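Local coordinates for uncharacterized protein (Plasmodium falciparum, PDB 1ZSO) that is of unknown function but belongs to a eukaryotic CXXC-motif family and may bind zinc, at residues 12-23 / 153-164. Numbering follows the deposited sequence.
Sequences TVVRIKAELENV and CVGIYNLEYEVN
Paired backbone bonds zip Val13 to Asn164, Arg15 to Glu162, Lys17 to Glu160, Glu19 to Tyr157 and Glu21 to Gly155, making an antiparallel ladder along nearly all of 12-23 and 153-164. Lys17 O receives Glu160 N at 2.8 Å, and two steps on Glu19 O receives Tyr157 N at 2.9 Å. Between these rungs the register slips by one residue: a beta bulge, where Asn158 and Leu159 together face Ala18 and the chain turns a corner. The ladder ends in a side-chain bond, Asn22 ND2 to Cys153 O at 2.9 Å, the donor lying nearly in line with the carbonyl.

On one face apolar branches pack against one another. Val14 CG2 meets Val163 CG2 at 3.8 Å, and Ala18 CB touches Ile156 CG2 and Leu159 CD1, which approach it roughly at right angles. Leu20 runs beside Ile156, CD2 to CG1 4.0 Å, and Val23 CG2 packs on Val154 CG1. Phe117 and Leu114 touch Val163, while Trp143 touches Val154 and Ile156.

The other face carries charge. Arg15 and Glu162 extend side by side, with Glu162 OE1 in plane at the guanidinium edge but only in a long salt bridge, 3.8 Å from NE; guanidinium and carboxylate stand 87° apart. With CG anti to the backbone N (chi1 178°) and the chain extended beyond, Lys17 runs alongside Glu160, CE 3.6 Å from OE2 but NZ beyond salt-bridge range at 4.0 Å.

Strand 102-110 flanks 9-21 and 143-147 flanks 152-163, placing the pair inside the antiparallel sheet. The geometry suggests that cohesion rests mainly on the main-chain ladder and apolar face, the loosely matched charges probably adding modest attraction.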
# COMPACT_ATOMS: atom_id res chain seq x y z
N THR B 12 -6.32 -13.41 11.92
CA THR B 12 -6.10 -12.46 13.02
C THR B 12 -7.33 -11.58 13.32
O THR B 12 -7.82 -10.87 12.45
CB THR B 12 -4.96 -11.45 12.68
OG1 THR B 12 -3.73 -12.14 12.36
CG2 THR B 12 -4.74 -10.49 13.85
N VAL B 13 -7.77 -11.54 14.57
CA VAL B 13 -8.99 -10.80 14.93
C VAL B 13 -8.70 -9.48 15.66
O VAL B 13 -7.80 -9.41 16.49
CB VAL B 13 -9.97 -11.68 15.75
CG1 VAL B 13 -11.21 -10.93 16.11
CG2 VAL B 13 -10.35 -12.89 14.97
N VAL B 14 -9.42 -8.43 15.33
CA VAL B 14 -9.40 -7.23 16.15
C VAL B 14 -10.66 -7.23 16.99
O VAL B 14 -11.76 -7.27 16.45
CB VAL B 14 -9.41 -5.92 15.33
CG1 VAL B 14 -9.47 -4.71 16.24
CG2 VAL B 14 -8.18 -5.83 14.49
N ARG B 15 -10.49 -7.18 18.31
CA ARG B 15 -11.59 -7.12 19.25
C ARG B 15 -11.64 -5.75 19.87
O ARG B 15 -10.61 -5.16 20.22
CB ARG B 15 -11.39 -8.16 20.35
CG ARG B 15 -10.77 -9.43 19.82
CD ARG B 15 -11.25 -10.66 20.54
NE ARG B 15 -10.96 -10.61 21.97
CZ ARG B 15 -11.86 -10.75 22.93
NH1 ARG B 15 -13.15 -10.96 22.61
NH2 ARG B 15 -11.48 -10.70 24.21
N ILE B 16 -12.86 -5.23 20.01
CA ILE B 16 -13.05 -4.00 20.72
C ILE B 16 -14.07 -4.11 21.87
O ILE B 16 -14.90 -5.02 21.93
CB ILE B 16 -13.46 -2.84 19.78
CG1 ILE B 16 -14.94 -2.90 19.41
CG2 ILE B 16 -12.62 -2.83 18.51
CD1 ILE B 16 -15.36 -1.69 18.59
N LYS B 17 -13.98 -3.10 22.73
CA LYS B 17 -14.83 -2.94 23.92
C LYS B 17 -14.96 -1.42 24.16
O LYS B 17 -13.99 -0.69 24.08
CB LYS B 17 -14.15 -3.62 25.11
CG LYS B 17 -14.86 -3.50 26.43
CD LYS B 17 -14.08 -4.31 27.45
CE LYS B 17 -14.36 -3.89 28.86
NZ LYS B 17 -13.68 -4.88 29.83
N ALA B 18 -16.15 -0.95 24.44
CA ALA B 18 -16.33 0.47 24.75
C ALA B 18 -17.62 0.59 25.52
O ALA B 18 -18.51 -0.26 25.40
CB ALA B 18 -16.38 1.33 23.48
N GLU B 19 -17.65 1.63 26.34
CA GLU B 19 -18.79 1.97 27.17
C GLU B 19 -19.69 2.97 26.40
O GLU B 19 -19.21 4.00 25.87
CB GLU B 19 -18.25 2.51 28.51
CG GLU B 19 -19.18 3.38 29.33
CD GLU B 19 -18.60 3.69 30.72
OE1 GLU B 19 -17.38 3.45 30.93
OE2 GLU B 19 -19.35 4.17 31.60
N LEU B 20 -20.97 2.63 26.31
CA LEU B 20 -21.89 3.29 25.40
C LEU B 20 -22.93 4.10 26.13
O LEU B 20 -23.54 3.64 27.09
CB LEU B 20 -22.62 2.28 24.52
CG LEU B 20 -21.75 1.36 23.67
CD1 LEU B 20 -22.62 0.43 22.85
CD2 LEU B 20 -20.78 2.17 22.80
N GLU B 21 -23.11 5.32 25.64
CA GLU B 21 -24.13 6.21 26.12
C GLU B 21 -25.02 6.60 24.93
O GLU B 21 -24.59 7.32 24.02
CB GLU B 21 -23.50 7.43 26.81
CG GLU B 21 -24.45 8.59 27.08
CD GLU B 21 -25.29 8.46 28.36
OE1 GLU B 21 -25.29 7.37 29.00
OE2 GLU B 21 -25.95 9.48 28.71
N ASN B 22 -26.24 6.09 24.92
CA ASN B 22 -27.24 6.55 23.98
C ASN B 22 -26.83 6.27 22.52
O ASN B 22 -27.24 6.96 21.58
CB ASN B 22 -27.56 8.02 24.27
CG ASN B 22 -28.48 8.18 25.47
OD1 ASN B 22 -29.08 7.22 25.91
ND2 ASN B 22 -28.61 9.36 25.98
N VAL B 23 -26.05 5.22 22.36
CA VAL B 23 -25.58 4.72 21.06
C VAL B 23 -26.27 3.41 20.68
O VAL B 23 -26.38 2.51 21.48
CB VAL B 23 -24.05 4.45 21.10
CG1 VAL B 23 -23.60 3.74 19.84
CG2 VAL B 23 -23.28 5.74 21.29
N CYS B 153 -27.28 13.54 25.18
CA CYS B 153 -25.85 13.27 25.04
C CYS B 153 -25.67 11.87 24.47
O CYS B 153 -26.35 10.90 24.89
CB CYS B 153 -25.11 13.39 26.39
SG CYS B 153 -25.05 15.07 27.24
N VAL B 154 -24.75 11.76 23.52
CA VAL B 154 -24.38 10.50 22.89
C VAL B 154 -22.87 10.34 23.02
O VAL B 154 -22.14 11.23 22.69
CB VAL B 154 -24.76 10.52 21.41
CG1 VAL B 154 -24.50 9.20 20.80
CG2 VAL B 154 -26.21 10.90 21.27
N GLY B 155 -22.40 9.20 23.50
CA GLY B 155 -20.98 9.06 23.83
C GLY B 155 -20.41 7.66 23.66
O GLY B 155 -21.10 6.65 23.76
N ILE B 156 -19.12 7.60 23.39
CA ILE B 156 -18.38 6.36 23.37
C ILE B 156 -17.14 6.58 24.23
O ILE B 156 -16.33 7.49 23.96
CB ILE B 156 -17.98 5.94 21.93
CG1 ILE B 156 -19.22 5.48 21.18
CG2 ILE B 156 -16.92 4.79 21.95
CD1 ILE B 156 -19.16 5.73 19.73
N TYR B 157 -17.02 5.79 25.29
CA TYR B 157 -16.01 6.01 26.29
C TYR B 157 -15.13 4.80 26.45
O TYR B 157 -15.56 3.66 26.27
CB TYR B 157 -16.67 6.27 27.66
CG TYR B 157 -17.48 7.54 27.74
CD1 TYR B 157 -16.94 8.67 28.33
CD2 TYR B 157 -18.79 7.60 27.24
CE1 TYR B 157 -17.65 9.85 28.40
CE2 TYR B 157 -19.52 8.81 27.29
CZ TYR B 157 -18.95 9.92 27.88
OH TYR B 157 -19.65 11.12 28.00
N ASN B 158 -13.89 5.08 26.83
CA ASN B 158 -12.92 4.11 27.21
C ASN B 158 -12.88 3.04 26.14
O ASN B 158 -13.13 1.87 26.43
CB ASN B 158 -13.24 3.54 28.60
CG ASN B 158 -12.13 2.62 29.15
OD1 ASN B 158 -11.01 2.62 28.66
ND2 ASN B 158 -12.46 1.83 30.19
N LEU B 159 -12.60 3.44 24.90
CA LEU B 159 -12.51 2.46 23.80
C LEU B 159 -11.24 1.65 24.02
O LEU B 159 -10.17 2.22 24.25
CB LEU B 159 -12.54 3.14 22.42
CG LEU B 159 -12.18 2.24 21.22
CD1 LEU B 159 -13.27 1.18 20.91
CD2 LEU B 159 -11.80 3.05 19.99
N GLU B 160 -11.41 0.33 24.02
CA GLU B 160 -10.33 -0.61 24.23
C GLU B 160 -10.34 -1.60 23.06
O GLU B 160 -11.37 -1.86 22.44
CB GLU B 160 -10.52 -1.36 25.54
CG GLU B 160 -10.33 -0.55 26.82
CD GLU B 160 -10.47 -1.42 28.09
OE1 GLU B 160 -9.43 -1.91 28.57
OE2 GLU B 160 -11.62 -1.64 28.59
N TYR B 161 -9.17 -2.14 22.75
CA TYR B 161 -9.10 -3.06 21.65
C TYR B 161 -7.91 -4.01 21.82
O TYR B 161 -7.00 -3.78 22.65
CB TYR B 161 -9.01 -2.29 20.31
CG TYR B 161 -8.14 -1.07 20.39
CD1 TYR B 161 -6.75 -1.16 20.26
CD2 TYR B 161 -8.70 0.16 20.63
CE1 TYR B 161 -5.96 -0.02 20.35
CE2 TYR B 161 -7.93 1.30 20.73
CZ TYR B 161 -6.56 1.21 20.58
OH TYR B 161 -5.85 2.39 20.70
N GLU B 162 -7.93 -5.09 21.07
CA GLU B 162 -6.77 -5.93 21.00
C GLU B 162 -6.73 -6.63 19.65
O GLU B 162 -7.75 -6.74 18.97
CB GLU B 162 -6.70 -6.89 22.19
CG GLU B 162 -7.76 -7.96 22.25
CD GLU B 162 -7.69 -8.76 23.56
OE1 GLU B 162 -7.55 -10.00 23.50
OE2 GLU B 162 -7.75 -8.15 24.65
N VAL B 163 -5.52 -7.02 19.24
CA VAL B 163 -5.33 -7.79 18.03
C VAL B 163 -4.67 -9.11 18.39
O VAL B 163 -3.57 -9.12 18.90
CB VAL B 163 -4.45 -7.04 17.03
CG1 VAL B 163 -4.27 -7.86 15.77
CG2 VAL B 163 -5.05 -5.70 16.69
N ASN B 164 -5.35 -10.22 18.10
CA ASN B 164 -4.86 -11.55 18.48
C ASN B 164 -4.75 -12.52 17.29
O ASN B 164 -5.73 -12.67 16.55
CB ASN B 164 -5.78 -12.18 19.53
CG ASN B 164 -5.93 -11.33 20.78
OD1 ASN B 164 -7.02 -10.80 21.05
ND2 ASN B 164 -4.85 -11.20 21.55
OXT ASN B 164 -3.74 -13.21 17.08